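Local coordinates for protein Cys-Gly metallodipeptidase DUG1 (Saccharomyces cerevisiae, PDB 4G1P) that hydrolyses the dipeptide Cys-Gly as a metal-dependent dipeptidase and serves as the catalytic component of the complex that degrades glutathione, at residues I285-S288 with V289-N293; D304-E307 with D308-H312; K404-K407 with L408-V412; N460-G463 with G464-T467. All coordinates share one frame; numbering follows the deposited sequence.

Interaction 1 (I285-S288 with V289-N293); sequences IEFS and VEELN
Ser288 and Glu291 meet at the N-terminus of helix 289-296, with Ser288 as the N-cap and Glu291 three residues on. The pairing resembles one half of a capping box; beside it, Phe287 and Leu292 are placed as a hydrophobic staple. Among the polar contacts, Glu291 OE2 accepts from both the backbone and the side chain of Ser288. The bond from Ser288 N is 2.7 Å long but bent, and so weak. Ser288 OG sits between its own backbone N and carbonyl carbon (chi1 65°), and there it turns to the carboxylate. The backbone opens the first helical turn: Leu292 N donates to Ser288 O at 3.2 Å, and Glu291 N adds a weak bond to the same oxygen. With an alanine in place of Glu291, Ser288 N and OG would probably both lose this acceptor, and the cap would be held less firmly. Among the apolar contacts, Phe287 CZ reaches Leu292 CB at 4.0 Å, while CE1 lies against Glu291 CB. The ring also packs on Ile309 of helix 306-314, and Leu292 touches Val240 of the second subunit. The hydroxyl bond, Ser288 OG to Glu291 OE2 at 3.0 Å, uses the anti lone pair of OE2.

Interaction 2 (D304-E307 with D308-H312); sequences DKKE and DILMH
Lys305 O receives Ile309 N at 2.9 Å in the first turn of helix 306-314, where Lys305 is the N-cap residue. The bond is nearly straight, and Asp308 N adds a weak one to the same oxygen. Leu310 N to Lys306 O and Met311 N to Glu307 O continue the regular alpha-helical pattern. The Ile309 side chain packs on Leu292 of helix 289-296 and on Val240 of the second subunit, which places this turn at the dimer interface. Glu307 and Met311 lie alongside each other and point the same way, one turn apart. Glu307 CG stands anti to its backbone N (chi1 -180°). This puts it beside the methionine methyl, with Met311 CE 3.6 Å from Glu307 CG. Met311 also touches Leu274. Cutting Met311 back to an alanine would probably open a gap beside Glu307 CG and leave the Glu307 arm held mainly by Lys305. Lys306 and Leu310 also meet one turn apart, but at a slant, with Lys306 CG 3.6 Å from Leu310 CD1; the Lys306 amine goes to Ile285 O. Asp308 OD2 rests 3.3 Å from Lys305 CB. The amine of Lys305 turns to Glu307 instead, in a salt bridge of 3.5 Å from NZ to OE1. Asp308 O takes two donors from one residue. His312 N and His312 ND1 reach it from opposite faces of its plane, ND1 at 3.2 Å.

Interaction 3 (K404-K407 with L408-V412); sequences KATK and LVYGV
Thr406 meets the Tyr410 ring near the end of helix 397-410. Thr406 O lies at the ring edge, near its plane, 3.9 Å from Tyr410 CD2. Thr406 CG2 touches the same carbon, the two side chains crossing at a slant. Over one face of the ring lies Val409 CG1, set toward the rim. The Tyr410 ring also meets Trp203 edge-to-face. The torsion at Tyr410 (chi1 -66°) sends the ring back beside its own N, and this brings it alongside the previous turn.

The backbone bonds are helical up to this point. Tyr410 N donates to Thr406 O at 2.8 Å, nearly straight. Val409 N and Leu408 N bond to Ala405 O and Lys404 O. The helix then stops. Gly411 leaves helical angles with a positive phi (66°), which favours glycine, and its N makes a weak bond to Lys407 O. Beyond it the chain folds back, so that Val412 O faces Lys407 CA in a CA-H...O contact of 3.1 Å. The Lys407 side chain bends over this turn, with CD 3.5 Å from Val412 C, and its amine makes a long, weak ion pair with Asp413.

The chemistry is mixed. Backbone bonds and a positive-phi glycine close the helix, while side chains join it to helix 458-477: Ala405 packs on Ala470, Leu408 on Tyr474, and Val409 and Tyr410 on Thr467.

Interaction 4 (N460-G463 with G464-T467); sequences NFVG and GMKT
Phe461 and Met465, one turn apart on helix 458-477, set a methyl squarely over a ring. Met465 CE stands 3.6 Å from the centroid of the Phe461 ring, only 5° off its normal. The six ring carbons are therefore almost equally far from it, with CZ at 3.7 Å. Met465 SD lies farther off over the same ring, at 4.5 Å from the centroid. Met465 bends at its last torsion (chi3 -73°), which brings the methyl back over the ring. Both side chains also touch Ser144 and Asn147 of helix 135-154.

Val462 and Lys466 run side by side and point the same way. Val462 CG1 lies 3.6 Å from Lys466 CE, so the lysine chain packs along the valine while its amine forms a salt bridge with Asp13.

Thr467 turns its hydroxyl back to the backbone. Its OG1 donates to Gly463 O at 2.8 Å, and Thr467 N donates to the same oxygen from the opposite face of the carbonyl plane. The buried hydroxyl is thus paired within the helix.

These are one-turn contacts on a largely buried part of helix 458-477, which packs here on helices 5-14, 135-154 and 397-410. The Phe461 pair is a Met-aromatic contact with a CH-pi component.

All four contacts are local and follow one another along the chain; none nests in or crosses another. Interaction 1 closes the turn into helix 289-296, and interaction 2 starts the next helix, 306-314. The two helix starts pack on each other, with Val289 against Ile309, and both also meet Val240 of the second subunit. Interaction 3 ends helix 397-410, and interaction 4 lies on helix 458-477. Here Tyr410 OH rests on the backbone of Gly463 and Gly464. Both also touch helix 5-14. The two pairs do not meet; interactions 1 and 3 come within about 7 Å at their nearest atoms.

Interaction 1 (I285-S288 with V289-N293)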
ATOM      1  N   ILE A 285      29.904  26.914  -6.695  1.00 41.12           N
ATOM      2  CA  ILE A 285      29.608  25.563  -6.362  1.00 38.93           C
ATOM      3  C   ILE A 285      29.693  24.980  -7.730  1.00 37.61           C
ATOM      4  O   ILE A 285      29.530  25.662  -8.687  1.00 39.70           O
ATOM      5  CB  ILE A 285      28.393  25.385  -5.461  1.00 37.36           C
ATOM      6  CG1 ILE A 285      28.815  25.588  -4.037  1.00 32.04           C
ATOM      7  CG2 ILE A 285      27.805  24.006  -5.613  1.00 34.50           C
ATOM      8  CD1 ILE A 285      27.687  25.967  -3.157  1.00 33.84           C
ATOM      9  N   GLU A 286      29.982  23.704  -7.822  1.00 35.03           N
ATOM     10  CA  GLU A 286      29.861  23.029  -9.076  1.00 38.71           C
ATOM     11  C   GLU A 286      28.680  22.136  -9.099  1.00 38.85           C
ATOM     12  O   GLU A 286      28.607  21.193  -8.383  1.00 42.40           O
ATOM     13  CB  GLU A 286      31.092  22.220  -9.376  1.00 39.41           C
ATOM     14  CG  GLU A 286      32.314  22.711  -8.665  1.00 47.05           C
ATOM     15  CD  GLU A 286      33.565  22.550  -9.479  1.00 45.48           C
ATOM     16  OE1 GLU A 286      33.580  21.688 -10.353  1.00 44.68           O
ATOM     17  OE2 GLU A 286      34.510  23.288  -9.244  1.00 40.36           O
ATOM     18  N   PHE A 287      27.747  22.455  -9.952  1.00 37.28           N
ATOM     19  CA  PHE A 287      26.576  21.605 -10.131  1.00 36.75           C
ATOM     20  C   PHE A 287      25.763  22.028 -11.337  1.00 39.60           C
ATOM     21  O   PHE A 287      25.692  23.210 -11.671  1.00 41.12           O
ATOM     22  CB  PHE A 287      25.682  21.640  -8.902  1.00 33.93           C
ATOM     23  CG  PHE A 287      24.671  20.543  -8.870  1.00 34.12           C
ATOM     24  CD1 PHE A 287      25.070  19.226  -8.724  1.00 36.02           C
ATOM     25  CD2 PHE A 287      23.320  20.824  -8.970  1.00 35.46           C
ATOM     26  CE1 PHE A 287      24.137  18.205  -8.686  1.00 36.87           C
ATOM     27  CE2 PHE A 287      22.380  19.814  -8.933  1.00 32.03           C
ATOM     28  CZ  PHE A 287      22.787  18.504  -8.788  1.00 35.39           C
ATOM     29  N   SER A 288      25.133  21.058 -11.982  1.00 38.22           N
ATOM     30  CA  SER A 288      24.289  21.334 -13.127  1.00 31.06           C
ATOM     31  C   SER A 288      23.108  20.373 -13.139  1.00 35.32           C
ATOM     32  O   SER A 288      23.160  19.285 -12.541  1.00 29.42           O
ATOM     33  CB  SER A 288      25.082  21.144 -14.395  1.00 28.41           C
ATOM     34  OG  SER A 288      25.446  19.783 -14.499  1.00 38.15           O
ATOM     35  N   VAL A 289      22.052  20.776 -13.839  1.00 32.50           N
ATOM     36  CA  VAL A 289      20.833  19.993 -13.916  1.00 31.52           C
ATOM     37  C   VAL A 289      21.112  18.643 -14.575  1.00 31.67           C
ATOM     38  O   VAL A 289      20.449  17.650 -14.277  1.00 29.36           O
ATOM     39  CB  VAL A 289      19.710  20.767 -14.650  1.00 36.01           C
ATOM     40  CG1 VAL A 289      20.010  20.871 -16.132  1.00 33.03           C
ATOM     41  CG2 VAL A 289      18.356  20.107 -14.419  1.00 33.91           C
ATOM     42  N   GLU A 290      22.122  18.602 -15.441  1.00 32.99           N
ATOM     43  CA  GLU A 290      22.519  17.356 -16.089  1.00 28.50           C
ATOM     44  C   GLU A 290      22.932  16.339 -15.051  1.00 28.91           C
ATOM     45  O   GLU A 290      22.688  15.148 -15.205  1.00 27.63           O
ATOM     46  CB  GLU A 290      23.683  17.585 -17.047  1.00 28.14           C
ATOM     47  CG  GLU A 290      23.302  18.240 -18.357  1.00 35.67           C
ATOM     48  CD  GLU A 290      22.825  19.674 -18.185  1.00 44.40           C
ATOM     49  OE1 GLU A 290      23.301  20.371 -17.248  1.00 36.84           O
ATOM     50  OE2 GLU A 290      21.967  20.096 -18.992  1.00 45.62           O
ATOM     51  N   GLU A 291      23.582  16.814 -13.996  1.00 33.12           N
ATOM     52  CA  GLU A 291      23.969  15.937 -12.907  1.00 32.32           C
ATOM     53  C   GLU A 291      22.718  15.487 -12.166  1.00 27.95           C
ATOM     54  O   GLU A 291      22.566  14.312 -11.858  1.00 27.16           O
ATOM     55  CB  GLU A 291      24.949  16.637 -11.967  1.00 32.40           C
ATOM     56  CG  GLU A 291      26.286  16.965 -12.624  1.00 35.58           C
ATOM     57  CD  GLU A 291      27.128  17.929 -11.803  1.00 41.40           C
ATOM     58  OE1 GLU A 291      27.843  17.469 -10.882  1.00 42.24           O
ATOM     59  OE2 GLU A 291      27.069  19.149 -12.084  1.00 40.30           O
ATOM     60  N   LEU A 292      21.814  16.423 -11.905  1.00 24.86           N
ATOM     61  CA  LEU A 292      20.549  16.088 -11.270  1.00 27.34           C
ATOM     62  C   LEU A 292      19.787  15.032 -12.083  1.00 27.44           C
ATOM     63  O   LEU A 292      19.304  14.054 -11.531  1.00 26.61           O
ATOM     64  CB  LEU A 292      19.694  17.336 -11.083  1.00 27.52           C
ATOM     65  CG  LEU A 292      18.333  17.098 -10.432  1.00 27.80           C
ATOM     66  CD1 LEU A 292      18.541  16.619  -9.003  1.00 25.36           C
ATOM     67  CD2 LEU A 292      17.488  18.367 -10.476  1.00 22.77           C
ATOM     68  N   ASN A 293      19.712  15.219 -13.394  1.00 22.97           N
ATOM     69  CA  ASN A 293      19.134  14.211 -14.267  1.00 26.21           C
ATOM     70  C   ASN A 293      19.817  12.836 -14.216  1.00 27.29           C
ATOM     71  O   ASN A 293      19.188  11.806 -14.461  1.00 27.74           O
ATOM     72  CB  ASN A 293      19.115  14.706 -15.710  1.00 27.50           C
ATOM     73  CG  ASN A 293      18.225  15.905 -15.894  1.00 31.11           C
ATOM     74  OD1 ASN A 293      17.350  16.176 -15.067  1.00 30.05           O
ATOM     75  ND2 ASN A 293      18.439  16.639 -16.982  1.00 30.04           N
TER

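Interaction 2 (D304-E307 with D308-H312)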
ATOM      1  N   ASP A 304      16.007  24.668 -13.973  1.00 37.90           N
ATOM      2  CA  ASP A 304      17.199  24.492 -14.796  1.00 38.19           C
ATOM      3  C   ASP A 304      18.420  25.245 -14.272  1.00 37.09           C
ATOM      4  O   ASP A 304      19.557  24.810 -14.448  1.00 40.49           O
ATOM      5  CB  ASP A 304      16.906  24.916 -16.225  1.00 43.21           C
ATOM      6  CG  ASP A 304      15.886  24.023 -16.886  1.00 55.46           C
ATOM      7  OD1 ASP A 304      15.797  22.841 -16.483  1.00 51.93           O
ATOM      8  OD2 ASP A 304      15.178  24.501 -17.802  1.00 61.04           O
ATOM      9  N   LYS A 305      18.179  26.381 -13.631  1.00 36.30           N
ATOM     10  CA  LYS A 305      19.267  27.207 -13.134  1.00 38.48           C
ATOM     11  C   LYS A 305      19.925  26.595 -11.904  1.00 33.33           C
ATOM     12  O   LYS A 305      19.241  26.206 -10.958  1.00 32.07           O
ATOM     13  CB  LYS A 305      18.774  28.625 -12.818  1.00 43.27           C
ATOM     14  CG  LYS A 305      18.729  29.571 -14.014  1.00 47.33           C
ATOM     15  CD  LYS A 305      18.615  31.030 -13.553  1.00 51.97           C
ATOM     16  CE  LYS A 305      19.793  31.430 -12.651  1.00 51.84           C
ATOM     17  NZ  LYS A 305      19.671  32.823 -12.103  1.00 55.59           N
ATOM     18  N   LYS A 306      21.254  26.539 -11.928  1.00 31.29           N
ATOM     19  CA  LYS A 306      22.040  25.939 -10.861  1.00 29.77           C
ATOM     20  C   LYS A 306      21.662  26.539  -9.527  1.00 30.50           C
ATOM     21  O   LYS A 306      21.430  25.822  -8.557  1.00 29.33           O
ATOM     22  CB  LYS A 306      23.537  26.144 -11.115  1.00 32.60           C
ATOM     23  CG  LYS A 306      24.434  25.744  -9.943  1.00 36.45           C
ATOM     24  CD  LYS A 306      25.912  26.069 -10.193  1.00 41.36           C
ATOM     25  CE  LYS A 306      26.331  27.382  -9.522  1.00 40.80           C
ATOM     26  NZ  LYS A 306      27.677  27.834  -9.955  1.00 38.27           N
ATOM     27  N   GLU A 307      21.581  27.861  -9.500  1.00 34.56           N
ATOM     28  CA  GLU A 307      21.246  28.589  -8.285  1.00 37.47           C
ATOM     29  C   GLU A 307      19.885  28.147  -7.764  1.00 30.70           C
ATOM     30  O   GLU A 307      19.672  28.022  -6.556  1.00 27.62           O
ATOM     31  CB  GLU A 307      21.258  30.100  -8.555  1.00 44.28           C
ATOM     32  CG  GLU A 307      20.928  30.965  -7.342  1.00 50.52           C
ATOM     33  CD  GLU A 307      20.740  32.439  -7.689  1.00 64.02           C
ATOM     34  OE1 GLU A 307      19.909  32.748  -8.575  1.00 62.78           O
ATOM     35  OE2 GLU A 307      21.426  33.289  -7.070  1.00 68.05           O
ATOM     36  N   ASP A 308      18.972  27.885  -8.691  1.00 33.67           N
ATOM     37  CA  ASP A 308      17.616  27.497  -8.326  1.00 33.79           C
ATOM     38  C   ASP A 308      17.545  26.085  -7.778  1.00 30.52           C
ATOM     39  O   ASP A 308      16.937  25.853  -6.729  1.00 30.44           O
ATOM     40  CB  ASP A 308      16.681  27.649  -9.517  1.00 38.44           C
ATOM     41  CG  ASP A 308      16.299  29.092  -9.766  1.00 41.42           C
ATOM     42  OD1 ASP A 308      16.113  29.830  -8.764  1.00 35.21           O
ATOM     43  OD2 ASP A 308      16.194  29.475 -10.957  1.00 40.29           O
ATOM     44  N   ILE A 309      18.161  25.147  -8.493  1.00 26.76           N
ATOM     45  CA  ILE A 309      18.233  23.776  -8.028  1.00 24.43           C
ATOM     46  C   ILE A 309      18.833  23.755  -6.629  1.00 28.52           C
ATOM     47  O   ILE A 309      18.308  23.109  -5.724  1.00 26.19           O
ATOM     48  CB  ILE A 309      19.099  22.913  -8.939  1.00 26.26           C
ATOM     49  CG1 ILE A 309      18.526  22.887 -10.354  1.00 28.55           C
ATOM     50  CG2 ILE A 309      19.180  21.511  -8.391  1.00 25.16           C
ATOM     51  CD1 ILE A 309      19.499  22.375 -11.402  1.00 27.87           C
ATOM     52  N   LEU A 310      19.921  24.496  -6.440  1.00 26.69           N
ATOM     53  CA  LEU A 310      20.602  24.452  -5.160  1.00 24.72           C
ATOM     54  C   LEU A 310      19.739  25.063  -4.062  1.00 25.46           C
ATOM     55  O   LEU A 310      19.590  24.481  -2.984  1.00 23.95           O
ATOM     56  CB  LEU A 310      21.990  25.095  -5.239  1.00 24.69           C
ATOM     57  CG  LEU A 310      22.986  24.451  -6.216  1.00 28.01           C
ATOM     58  CD1 LEU A 310      24.234  25.302  -6.364  1.00 29.06           C
ATOM     59  CD2 LEU A 310      23.361  23.028  -5.818  1.00 24.25           C
ATOM     60  N   MET A 311      19.140  26.212  -4.345  1.00 22.91           N
ATOM     61  CA  MET A 311      18.368  26.902  -3.320  1.00 25.90           C
ATOM     62  C   MET A 311      17.070  26.193  -2.959  1.00 25.99           C
ATOM     63  O   MET A 311      16.608  26.264  -1.814  1.00 23.52           O
ATOM     64  CB  MET A 311      18.115  28.356  -3.706  1.00 31.62           C
ATOM     65  CG  MET A 311      19.358  29.223  -3.567  1.00 34.26           C
ATOM     66  SD  MET A 311      18.957  30.966  -3.659  1.00 51.10           S
ATOM     67  CE  MET A 311      18.019  30.993  -5.185  1.00 41.91           C
ATOM     68  N   HIS A 312      16.497  25.494  -3.930  1.00 24.43           N
ATOM     69  CA  HIS A 312      15.302  24.725  -3.656  1.00 25.44           C
ATOM     70  C   HIS A 312      15.583  23.367  -3.000  1.00 28.67           C
ATOM     71  O   HIS A 312      14.693  22.802  -2.366  1.00 26.29           O
ATOM     72  CB  HIS A 312      14.410  24.622  -4.896  1.00 29.62           C
ATOM     73  CG  HIS A 312      13.594  25.855  -5.129  1.00 31.44           C
ATOM     74  ND1 HIS A 312      13.902  26.783  -6.101  1.00 33.54           N
ATOM     75  CD2 HIS A 312      12.515  26.342  -4.473  1.00 28.22           C
ATOM     76  CE1 HIS A 312      13.034  27.777  -6.047  1.00 30.84           C
ATOM     77  NE2 HIS A 312      12.184  27.534  -5.067  1.00 26.80           N
TER

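Interaction 3 (K404-K407 with L408-V412)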
ATOM      1  N   LYS A 404      41.367  20.973   4.940  1.00 21.53           N
ATOM      2  CA  LYS A 404      42.740  20.551   4.633  1.00 24.34           C
ATOM      3  C   LYS A 404      42.819  19.033   4.447  1.00 23.52           C
ATOM      4  O   LYS A 404      43.513  18.538   3.556  1.00 23.81           O
ATOM      5  CB  LYS A 404      43.732  21.004   5.711  1.00 23.37           C
ATOM      6  CG  LYS A 404      43.698  22.498   6.003  1.00 32.16           C
ATOM      7  CD  LYS A 404      44.743  22.898   7.052  1.00 40.63           C
ATOM      8  CE  LYS A 404      44.555  24.356   7.497  1.00 45.66           C
ATOM      9  NZ  LYS A 404      45.614  24.819   8.446  1.00 43.83           N
ATOM     10  N   ALA A 405      42.098  18.299   5.283  1.00 21.56           N
ATOM     11  CA  ALA A 405      42.007  16.851   5.132  1.00 20.54           C
ATOM     12  C   ALA A 405      41.469  16.462   3.750  1.00 18.25           C
ATOM     13  O   ALA A 405      42.068  15.661   3.053  1.00 18.77           O
ATOM     14  CB  ALA A 405      41.156  16.271   6.228  1.00 20.60           C
ATOM     15  N   THR A 406      40.361  17.061   3.339  1.00 19.92           N
ATOM     16  CA  THR A 406      39.796  16.759   2.025  1.00 23.59           C
ATOM     17  C   THR A 406      40.780  17.085   0.916  1.00 24.32           C
ATOM     18  O   THR A 406      40.988  16.296  -0.010  1.00 21.74           O
ATOM     19  CB  THR A 406      38.515  17.555   1.772  1.00 20.33           C
ATOM     20  OG1 THR A 406      37.571  17.259   2.803  1.00 19.52           O
ATOM     21  CG2 THR A 406      37.933  17.192   0.433  1.00 18.34           C
ATOM     22  N   LYS A 407      41.383  18.266   1.026  1.00 27.59           N
ATOM     23  CA  LYS A 407      42.334  18.735   0.031  1.00 29.07           C
ATOM     24  C   LYS A 407      43.468  17.732  -0.094  1.00 25.56           C
ATOM     25  O   LYS A 407      43.878  17.373  -1.193  1.00 30.42           O
ATOM     26  CB  LYS A 407      42.861  20.123   0.407  1.00 28.73           C
ATOM     27  CG  LYS A 407      44.020  20.613  -0.451  1.00 27.88           C
ATOM     28  CD  LYS A 407      43.644  20.729  -1.916  1.00 32.83           C
ATOM     29  CE  LYS A 407      44.680  21.558  -2.687  1.00 37.01           C
ATOM     30  NZ  LYS A 407      44.829  22.956  -2.147  1.00 38.38           N
ATOM     31  N   LEU A 408      43.941  17.258   1.047  1.00 20.17           N
ATOM     32  CA  LEU A 408      45.025  16.296   1.082  1.00 20.62           C
ATOM     33  C   LEU A 408      44.699  15.016   0.335  1.00 26.69           C
ATOM     34  O   LEU A 408      45.533  14.517  -0.408  1.00 34.19           O
ATOM     35  CB  LEU A 408      45.356  15.954   2.528  1.00 23.21           C
ATOM     36  CG  LEU A 408      46.427  14.893   2.714  1.00 22.65           C
ATOM     37  CD1 LEU A 408      47.730  15.395   2.103  1.00 23.34           C
ATOM     38  CD2 LEU A 408      46.591  14.594   4.197  1.00 19.23           C
ATOM     39  N   VAL A 409      43.490  14.491   0.530  1.00 24.11           N
ATOM     40  CA  VAL A 409      43.116  13.193  -0.019  1.00 20.36           C
ATOM     41  C   VAL A 409      42.621  13.298  -1.453  1.00 23.42           C
ATOM     42  O   VAL A 409      43.037  12.533  -2.319  1.00 27.15           O
ATOM     43  CB  VAL A 409      42.019  12.508   0.836  1.00 22.23           C
ATOM     44  CG1 VAL A 409      41.576  11.197   0.205  1.00 20.21           C
ATOM     45  CG2 VAL A 409      42.500  12.286   2.262  1.00 21.33           C
ATOM     46  N   TYR A 410      41.724  14.238  -1.711  1.00 24.64           N
ATOM     47  CA  TYR A 410      41.137  14.349  -3.043  1.00 23.20           C
ATOM     48  C   TYR A 410      41.783  15.404  -3.947  1.00 25.96           C
ATOM     49  O   TYR A 410      41.323  15.625  -5.066  1.00 32.21           O
ATOM     50  CB  TYR A 410      39.638  14.614  -2.947  1.00 25.64           C
ATOM     51  CG  TYR A 410      38.832  13.489  -2.357  1.00 23.10           C
ATOM     52  CD1 TYR A 410      38.503  12.376  -3.114  1.00 19.08           C
ATOM     53  CD2 TYR A 410      38.368  13.558  -1.042  1.00 21.76           C
ATOM     54  CE1 TYR A 410      37.738  11.357  -2.577  1.00 21.85           C
ATOM     55  CE2 TYR A 410      37.613  12.544  -0.492  1.00 17.43           C
ATOM     56  CZ  TYR A 410      37.296  11.444  -1.263  1.00 22.62           C
ATOM     57  OH  TYR A 410      36.534  10.429  -0.720  1.00 21.75           O
ATOM     58  N   GLY A 411      42.833  16.062  -3.467  1.00 31.76           N
ATOM     59  CA  GLY A 411      43.593  16.983  -4.294  1.00 28.30           C
ATOM     60  C   GLY A 411      42.877  18.244  -4.748  1.00 33.77           C
ATOM     61  O   GLY A 411      43.401  18.977  -5.588  1.00 37.85           O
ATOM     62  N   VAL A 412      41.679  18.493  -4.223  1.00 30.55           N
ATOM     63  CA  VAL A 412      40.971  19.753  -4.461  1.00 30.03           C
ATOM     64  C   VAL A 412      40.375  20.189  -3.147  1.00 32.15           C
ATOM     65  O   VAL A 412      40.276  19.394  -2.222  1.00 34.42           O
ATOM     66  CB  VAL A 412      39.817  19.615  -5.472  1.00 31.84           C
ATOM     67  CG1 VAL A 412      40.345  19.395  -6.871  1.00 37.60           C
ATOM     68  CG2 VAL A 412      38.887  18.476  -5.068  1.00 33.76           C
TER

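Interaction 4 (N460-G463 with G464-T467)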
ATOM      1  N   ASN A 460      35.052   6.429  -2.438  1.00 23.83           N
ATOM      2  CA  ASN A 460      34.527   7.247  -1.336  1.00 22.57           C
ATOM      3  C   ASN A 460      34.718   6.581   0.017  1.00 20.13           C
ATOM      4  O   ASN A 460      34.929   7.245   1.033  1.00 19.69           O
ATOM      5  CB  ASN A 460      33.053   7.558  -1.551  1.00 19.12           C
ATOM      6  CG  ASN A 460      32.833   8.527  -2.686  1.00 20.68           C
ATOM      7  OD1 ASN A 460      33.030   8.183  -3.854  1.00 20.67           O
ATOM      8  ND2 ASN A 460      32.417   9.747  -2.354  1.00 17.97           N
ATOM      9  N   PHE A 461      34.645   5.260   0.021  1.00 17.67           N
ATOM     10  CA  PHE A 461      34.852   4.508   1.238  1.00 18.17           C
ATOM     11  C   PHE A 461      36.281   4.731   1.710  1.00 17.68           C
ATOM     12  O   PHE A 461      36.506   5.204   2.820  1.00 18.30           O
ATOM     13  CB  PHE A 461      34.566   3.026   1.002  1.00 15.99           C
ATOM     14  CG  PHE A 461      34.621   2.204   2.234  1.00 13.84           C
ATOM     15  CD1 PHE A 461      34.148   2.706   3.429  1.00 14.74           C
ATOM     16  CD2 PHE A 461      35.154   0.920   2.206  1.00 18.32           C
ATOM     17  CE1 PHE A 461      34.209   1.950   4.592  1.00 16.47           C
ATOM     18  CE2 PHE A 461      35.211   0.145   3.364  1.00 15.68           C
ATOM     19  CZ  PHE A 461      34.733   0.660   4.555  1.00 17.06           C
ATOM     20  N   VAL A 462      37.241   4.421   0.848  1.00 17.09           N
ATOM     21  CA  VAL A 462      38.645   4.593   1.192  1.00 19.96           C
ATOM     22  C   VAL A 462      39.007   6.070   1.350  1.00 20.94           C
ATOM     23  O   VAL A 462      39.612   6.462   2.354  1.00 20.13           O
ATOM     24  CB  VAL A 462      39.573   3.936   0.158  1.00 20.26           C
ATOM     25  CG1 VAL A 462      41.021   4.285   0.450  1.00 15.17           C
ATOM     26  CG2 VAL A 462      39.360   2.425   0.148  1.00 17.33           C
ATOM     27  N   GLY A 463      38.620   6.884   0.370  1.00 20.07           N
ATOM     28  CA  GLY A 463      38.862   8.315   0.431  1.00 17.50           C
ATOM     29  C   GLY A 463      38.302   8.951   1.691  1.00 21.66           C
ATOM     30  O   GLY A 463      38.945   9.817   2.307  1.00 20.99           O
ATOM     31  N   GLY A 464      37.107   8.507   2.087  1.00 18.81           N
ATOM     32  CA  GLY A 464      36.437   9.060   3.247  1.00 14.83           C
ATOM     33  C   GLY A 464      37.127   8.672   4.540  1.00 17.44           C
ATOM     34  O   GLY A 464      37.125   9.430   5.515  1.00 15.70           O
ATOM     35  N   MET A 465      37.715   7.481   4.560  1.00 17.03           N
ATOM     36  CA  MET A 465      38.396   7.017   5.760  1.00 17.43           C
ATOM     37  C   MET A 465      39.671   7.810   5.973  1.00 18.42           C
ATOM     38  O   MET A 465      39.947   8.295   7.079  1.00 18.97           O
ATOM     39  CB  MET A 465      38.712   5.530   5.664  1.00 17.10           C
ATOM     40  CG  MET A 465      37.583   4.640   6.162  1.00 18.17           C
ATOM     41  SD  MET A 465      37.991   2.879   6.113  1.00 17.17           S
ATOM     42  CE  MET A 465      37.931   2.570   4.344  1.00 15.70           C
ATOM     43  N   LYS A 466      40.442   7.939   4.896  1.00 19.09           N
ATOM     44  CA  LYS A 466      41.661   8.715   4.913  1.00 16.52           C
ATOM     45  C   LYS A 466      41.318  10.156   5.240  1.00 18.27           C
ATOM     46  O   LYS A 466      42.066  10.816   5.954  1.00 18.55           O
ATOM     47  CB  LYS A 466      42.375   8.606   3.568  1.00 17.55           C
ATOM     48  CG  LYS A 466      42.855   7.191   3.260  1.00 17.62           C
ATOM     49  CD  LYS A 466      43.437   7.070   1.864  1.00 19.11           C
ATOM     50  CE  LYS A 466      44.137   5.727   1.659  1.00 21.47           C
ATOM     51  NZ  LYS A 466      44.783   5.610   0.324  1.00 20.44           N
ATOM     52  N   THR A 467      40.179  10.641   4.750  1.00 15.25           N
ATOM     53  CA  THR A 467      39.783  12.011   5.058  1.00 18.10           C
ATOM     54  C   THR A 467      39.411  12.151   6.536  1.00 19.68           C
ATOM     55  O   THR A 467      39.741  13.147   7.191  1.00 18.46           O
ATOM     56  CB  THR A 467      38.641  12.522   4.147  1.00 19.88           C
ATOM     57  OG1 THR A 467      39.100  12.582   2.796  1.00 18.89           O
ATOM     58  CG2 THR A 467      38.200  13.924   4.559  1.00 16.50           C
TER